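Local coordinates for IMC sub-compartment protein ISP1 (Toxoplasma gondii, PDB 4CHM), which adopts a pleckstrin homology fold and belongs to the inner membrane complex sub-compartment proteins critical for replication of the parasite, at residues R18-L30 / C38-I51. Numbering follows the deposited sequence.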
loop_
_atom_site.group_PDB
_atom_site.type_symbol
_atom_site.label_atom_id
_atom_site.label_comp_id
_atom_site.label_asym_id
_atom_site.label_seq_id
_atom_site.Cartn_x
_atom_site.Cartn_y
_atom_site.Cartn_z
ATOM N N ARG A 18 2.232 9.180 -10.343
ATOM C CA ARG A 18 1.632 9.096 -11.659
ATOM C C ARG A 18 0.962 7.730 -11.890
ATOM O O ARG A 18 -0.160 7.668 -12.378
ATOM C CB ARG A 18 2.659 9.373 -12.745
ATOM C CG ARG A 18 2.052 9.342 -14.146
ATOM C CD ARG A 18 3.110 9.242 -15.233
ATOM N NE ARG A 18 3.292 7.857 -15.669
ATOM C CZ ARG A 18 4.331 7.103 -15.338
ATOM N NH1 ARG A 18 5.296 7.608 -14.581
ATOM N NH2 ARG A 18 4.413 5.848 -15.774
ATOM N N ARG A 19 1.618 6.657 -11.513
ATOM C CA ARG A 19 1.038 5.348 -11.710
ATOM C C ARG A 19 -0.193 5.099 -10.826
ATOM O O ARG A 19 -1.142 4.525 -11.263
ATOM C CB ARG A 19 2.067 4.261 -11.571
ATOM C CG ARG A 19 3.071 4.213 -12.697
ATOM C CD ARG A 19 4.080 3.133 -12.461
ATOM N NE ARG A 19 5.096 3.554 -11.553
ATOM C CZ ARG A 19 5.475 2.909 -10.471
ATOM N NH1 ARG A 19 4.920 1.788 -10.160
ATOM N NH2 ARG A 19 6.425 3.400 -9.722
ATOM N N LEU A 20 -0.164 5.595 -9.609
ATOM C CA LEU A 20 -1.313 5.505 -8.705
ATOM C C LEU A 20 -2.528 6.231 -9.253
ATOM O O LEU A 20 -3.665 5.760 -9.102
ATOM C CB LEU A 20 -0.955 6.059 -7.319
ATOM C CG LEU A 20 -1.805 5.729 -6.100
ATOM C CD1 LEU A 20 -2.114 4.226 -6.001
ATOM C CD2 LEU A 20 -1.157 6.237 -4.806
ATOM N N LEU A 21 -2.303 7.357 -9.920
ATOM C CA LEU A 21 -3.404 8.119 -10.488
ATOM C C LEU A 21 -3.975 7.418 -11.698
ATOM O O LEU A 21 -5.160 7.554 -11.993
ATOM C CB LEU A 21 -2.954 9.538 -10.889
ATOM C CG LEU A 21 -2.499 10.472 -9.773
ATOM C CD1 LEU A 21 -1.958 11.758 -10.368
ATOM C CD2 LEU A 21 -3.648 10.762 -8.802
ATOM N N ALA A 22 -3.122 6.713 -12.431
ATOM C CA ALA A 22 -3.536 6.006 -13.634
ATOM C C ALA A 22 -4.077 4.606 -13.255
ATOM O O ALA A 22 -4.676 3.897 -14.084
ATOM C CB ALA A 22 -2.347 5.881 -14.591
ATOM N N GLY A 23 -3.901 4.239 -11.987
ATOM C CA GLY A 23 -4.232 2.893 -11.541
ATOM C C GLY A 23 -3.050 1.971 -11.732
ATOM O O GLY A 23 -2.341 2.095 -12.711
ATOM N N MET A 24 -2.783 1.105 -10.757
ATOM C CA MET A 24 -1.623 0.228 -10.847
ATOM C C MET A 24 -1.899 -1.173 -10.276
ATOM O O MET A 24 -2.695 -1.338 -9.338
ATOM C CB MET A 24 -0.429 0.849 -10.121
ATOM C CG MET A 24 -0.652 0.952 -8.600
ATOM S SD MET A 24 0.668 1.883 -7.778
ATOM C CE MET A 24 2.024 0.725 -7.984
ATOM N N ALA A 25 -1.208 -2.153 -10.783
ATOM C CA ALA A 25 -1.369 -3.513 -10.350
ATOM C C ALA A 25 -0.719 -3.822 -8.988
ATOM O O ALA A 25 0.443 -3.534 -8.744
ATOM C CB ALA A 25 -0.841 -4.446 -11.414
ATOM N N VAL A 26 -1.507 -4.430 -8.125
ATOM C CA VAL A 26 -1.040 -4.941 -6.863
ATOM C C VAL A 26 -1.777 -6.190 -6.477
ATOM O O VAL A 26 -2.747 -6.502 -7.040
ATOM C CB VAL A 26 -1.213 -3.956 -5.688
ATOM C CG1 VAL A 26 -0.405 -2.719 -5.822
ATOM C CG2 VAL A 26 -2.644 -3.689 -5.365
ATOM N N LEU A 27 -1.287 -6.857 -5.459
ATOM C CA LEU A 27 -2.005 -7.916 -4.797
ATOM C C LEU A 27 -2.472 -7.526 -3.430
ATOM O O LEU A 27 -1.822 -6.808 -2.726
ATOM C CB LEU A 27 -1.168 -9.163 -4.661
ATOM C CG LEU A 27 -0.474 -9.737 -5.857
ATOM C CD1 LEU A 27 0.225 -11.011 -5.453
ATOM C CD2 LEU A 27 -1.442 -9.987 -6.959
ATOM N N VAL A 28 -3.623 -8.025 -3.069
ATOM C CA VAL A 28 -4.035 -8.017 -1.718
ATOM C C VAL A 28 -3.819 -9.401 -1.128
ATOM O O VAL A 28 -4.100 -10.389 -1.740
ATOM C CB VAL A 28 -5.483 -7.553 -1.600
ATOM C CG1 VAL A 28 -6.039 -7.809 -0.241
ATOM C CG2 VAL A 28 -5.613 -6.104 -2.003
ATOM N N LEU A 29 -3.276 -9.448 0.062
ATOM C CA LEU A 29 -3.030 -10.724 0.733
ATOM C C LEU A 29 -4.089 -11.010 1.831
ATOM O O LEU A 29 -4.228 -10.257 2.816
ATOM C CB LEU A 29 -1.592 -10.789 1.276
ATOM C CG LEU A 29 -0.468 -10.339 0.303
ATOM C CD1 LEU A 29 0.846 -10.033 1.013
ATOM C CD2 LEU A 29 -0.246 -11.333 -0.857
ATOM N N LEU A 30 -4.920 -12.023 1.587
ATOM C CA LEU A 30 -6.064 -12.269 2.451
ATOM C C LEU A 30 -5.620 -13.022 3.718
ATOM O O LEU A 30 -4.531 -13.639 3.755
ATOM C CB LEU A 30 -7.199 -13.012 1.699
ATOM C CG LEU A 30 -7.821 -12.257 0.499
ATOM C CD1 LEU A 30 -8.921 -13.074 -0.165
ATOM C CD2 LEU A 30 -8.390 -10.913 0.913
ATOM N N CYS A 38 -5.408 -7.183 -8.033
ATOM C CA CYS A 38 -6.184 -5.986 -7.920
ATOM C C CYS A 38 -5.602 -4.777 -8.647
ATOM O O CYS A 38 -4.458 -4.753 -8.978
ATOM C CB CYS A 38 -6.352 -5.633 -6.450
ATOM S SG CYS A 38 -7.072 -6.842 -5.361
ATOM N N ILE A 39 -6.419 -3.763 -8.844
ATOM C CA ILE A 39 -5.949 -2.451 -9.239
ATOM C C ILE A 39 -6.114 -1.459 -8.112
ATOM O O ILE A 39 -7.206 -1.323 -7.532
ATOM C CB ILE A 39 -6.737 -1.946 -10.466
ATOM C CG1 ILE A 39 -6.554 -2.922 -11.661
ATOM C CG2 ILE A 39 -6.418 -0.479 -10.789
ATOM C CD1 ILE A 39 -5.153 -2.960 -12.222
ATOM N N LEU A 40 -5.011 -0.790 -7.792
ATOM C CA LEU A 40 -4.953 0.239 -6.784
ATOM C C LEU A 40 -4.936 1.581 -7.465
ATOM O O LEU A 40 -4.141 1.817 -8.389
ATOM C CB LEU A 40 -3.687 0.097 -5.933
ATOM C CG LEU A 40 -3.445 1.085 -4.794
ATOM C CD1 LEU A 40 -4.492 0.936 -3.671
ATOM C CD2 LEU A 40 -2.014 0.932 -4.240
ATOM N N HIS A 41 -5.773 2.482 -6.977
ATOM C CA HIS A 41 -5.947 3.772 -7.606
ATOM C C HIS A 41 -6.072 4.842 -6.567
ATOM O O HIS A 41 -6.561 4.593 -5.474
ATOM C CB HIS A 41 -7.183 3.766 -8.510
ATOM C CG HIS A 41 -7.447 5.082 -9.193
ATOM N ND1 HIS A 41 -8.384 5.944 -8.766
ATOM C CD2 HIS A 41 -6.914 5.639 -10.369
ATOM C CE1 HIS A 41 -8.435 7.024 -9.603
ATOM N NE2 HIS A 41 -7.550 6.833 -10.579
ATOM N N TYR A 42 -5.596 6.036 -6.880
ATOM C CA TYR A 42 -5.872 7.205 -6.025
ATOM C C TYR A 42 -6.773 8.167 -6.727
ATOM O O TYR A 42 -6.487 8.565 -7.859
ATOM C CB TYR A 42 -4.590 7.947 -5.657
ATOM C CG TYR A 42 -4.845 9.062 -4.644
ATOM C CD1 TYR A 42 -5.391 8.770 -3.393
ATOM C CD2 TYR A 42 -4.633 10.396 -4.970
ATOM C CE1 TYR A 42 -5.648 9.764 -2.474
ATOM C CE2 TYR A 42 -4.887 11.406 -4.050
ATOM C CZ TYR A 42 -5.393 11.083 -2.808
ATOM O OH TYR A 42 -5.663 12.071 -1.880
ATOM N N ASN A 43 -7.846 8.570 -6.031
ATOM C CA ASN A 43 -8.801 9.578 -6.512
ATOM C C ASN A 43 -8.600 10.900 -5.762
ATOM O O ASN A 43 -9.046 11.044 -4.629
ATOM C CB ASN A 43 -10.246 9.065 -6.306
ATOM C CG ASN A 43 -11.290 9.986 -6.925
ATOM O OD1 ASN A 43 -11.458 11.123 -6.504
ATOM N ND2 ASN A 43 -11.982 9.495 -7.938
ATOM N N GLU A 44 -7.895 11.841 -6.372
ATOM C CA GLU A 44 -7.502 13.069 -5.656
ATOM C C GLU A 44 -8.688 14.034 -5.419
ATOM O O GLU A 44 -8.677 14.787 -4.460
ATOM C CB GLU A 44 -6.336 13.792 -6.357
ATOM C CG GLU A 44 -6.679 14.342 -7.736
ATOM C CD GLU A 44 -5.481 14.366 -8.688
ATOM O OE1 GLU A 44 -4.330 14.410 -8.203
ATOM O OE2 GLU A 44 -5.689 14.341 -9.926
ATOM N N ALA A 45 -9.725 13.946 -6.253
ATOM C CA ALA A 45 -10.952 14.726 -6.035
ATOM C C ALA A 45 -11.488 14.530 -4.601
ATOM O O ALA A 45 -11.480 15.464 -3.796
ATOM C CB ALA A 45 -12.016 14.377 -7.071
ATOM N N ASP A 46 -11.870 13.307 -4.251
ATOM C CA ASP A 46 -12.342 13.047 -2.890
ATOM C C ASP A 46 -11.238 12.499 -1.962
ATOM O O ASP A 46 -11.519 12.057 -0.848
ATOM C CB ASP A 46 -13.566 12.126 -2.899
ATOM C CG ASP A 46 -13.196 10.666 -3.054
ATOM O OD1 ASP A 46 -12.007 10.381 -3.293
ATOM O OD2 ASP A 46 -14.093 9.802 -2.952
ATOM N N SER A 47 -9.990 12.567 -2.420
ATOM C CA SER A 47 -8.830 12.025 -1.683
ATOM C C SER A 47 -9.088 10.632 -1.038
ATOM O O SER A 47 -9.135 10.476 0.200
ATOM C CB SER A 47 -8.287 13.053 -0.676
ATOM O OG SER A 47 -9.121 13.151 0.452
ATOM N N SER A 48 -9.321 9.641 -1.897
ATOM C CA SER A 48 -9.487 8.265 -1.449
ATOM C C SER A 48 -8.709 7.276 -2.341
ATOM O O SER A 48 -8.395 7.574 -3.505
ATOM C CB SER A 48 -10.974 7.906 -1.384
ATOM O OG SER A 48 -11.574 7.979 -2.672
ATOM N N LEU A 49 -8.346 6.137 -1.758
ATOM C CA LEU A 49 -7.773 5.023 -2.491
ATOM C C LEU A 49 -8.887 4.049 -2.826
ATOM O O LEU A 49 -9.718 3.740 -1.983
ATOM C CB LEU A 49 -6.758 4.261 -1.615
ATOM C CG LEU A 49 -5.359 4.806 -1.370
ATOM C CD1 LEU A 49 -4.653 3.900 -0.377
ATOM C CD2 LEU A 49 -4.546 4.925 -2.644
ATOM N N SER A 50 -8.818 3.455 -4.003
ATOM C CA SER A 50 -9.640 2.309 -4.266
ATOM C C SER A 50 -8.782 1.089 -4.500
ATOM O O SER A 50 -7.664 1.182 -5.040
ATOM C CB SER A 50 -10.547 2.565 -5.463
ATOM O OG SER A 50 -9.776 2.881 -6.607
ATOM N N ILE A 51 -9.349 -0.063 -4.149
ATOM C CA ILE A 51 -8.764 -1.358 -4.414
ATOM C C ILE A 51 -9.846 -2.193 -5.115
ATOM O O ILE A 51 -10.928 -2.417 -4.570
ATOM C CB ILE A 51 -8.384 -2.052 -3.101
ATOM C CG1 ILE A 51 -7.392 -1.172 -2.309
ATOM C CG2 ILE A 51 -7.799 -3.425 -3.376
ATOM C CD1 ILE A 51 -7.117 -1.682 -0.912
#
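The first beta hairpin of the domain, strands 24-29 and 35-43, pairs Met24 with Leu40 and Val26 with Cys38 as antiparallel hydrogen-bonded pairs. Leu40 N donates to Met24 O at 2.8 Å, nearly straight; Val26 N to Cys38 O is equally straight at 3.1 Å. On the N-terminal side of Gly23, which leaves the helix with positive phi, a single further backbone bond ties the last turn of helix 10-22 to the strand: Tyr42 N reaches Leu20 O at 3.0 Å, standing 49° out of that carbonyl's plane. The axes of helix 18-22 and strand 38-43 run at 99° here. Such an N-terminal hairpin, curving with its neighbours around a core covered by the C-terminal helix, belongs to the pleckstrin homology fold. On the core side, Leu20 holds CG anti to its own N (chi1 -162°), bringing CD1 to 3.6 Å from Leu40 CG while its CG packs against Tyr42 CB; Phe115 of helix 109-125 touches both Leu20 and Leu40. Val26 CG2 meets Leu40 CB at 4.0 Å. Farther along, Val28 CG2 lies 3.7 Å from Cys38 SG, the sulfur disulfide-bonded to Cys53 in the adjacent strand, and also meets Ile51 CG2. At the helix end, Leu21 O lies at the edge of the His41 ring, 2.9 Å from His41 NE2, and Leu21 CD2 approaches the Tyr42 ring in its plane at CD2.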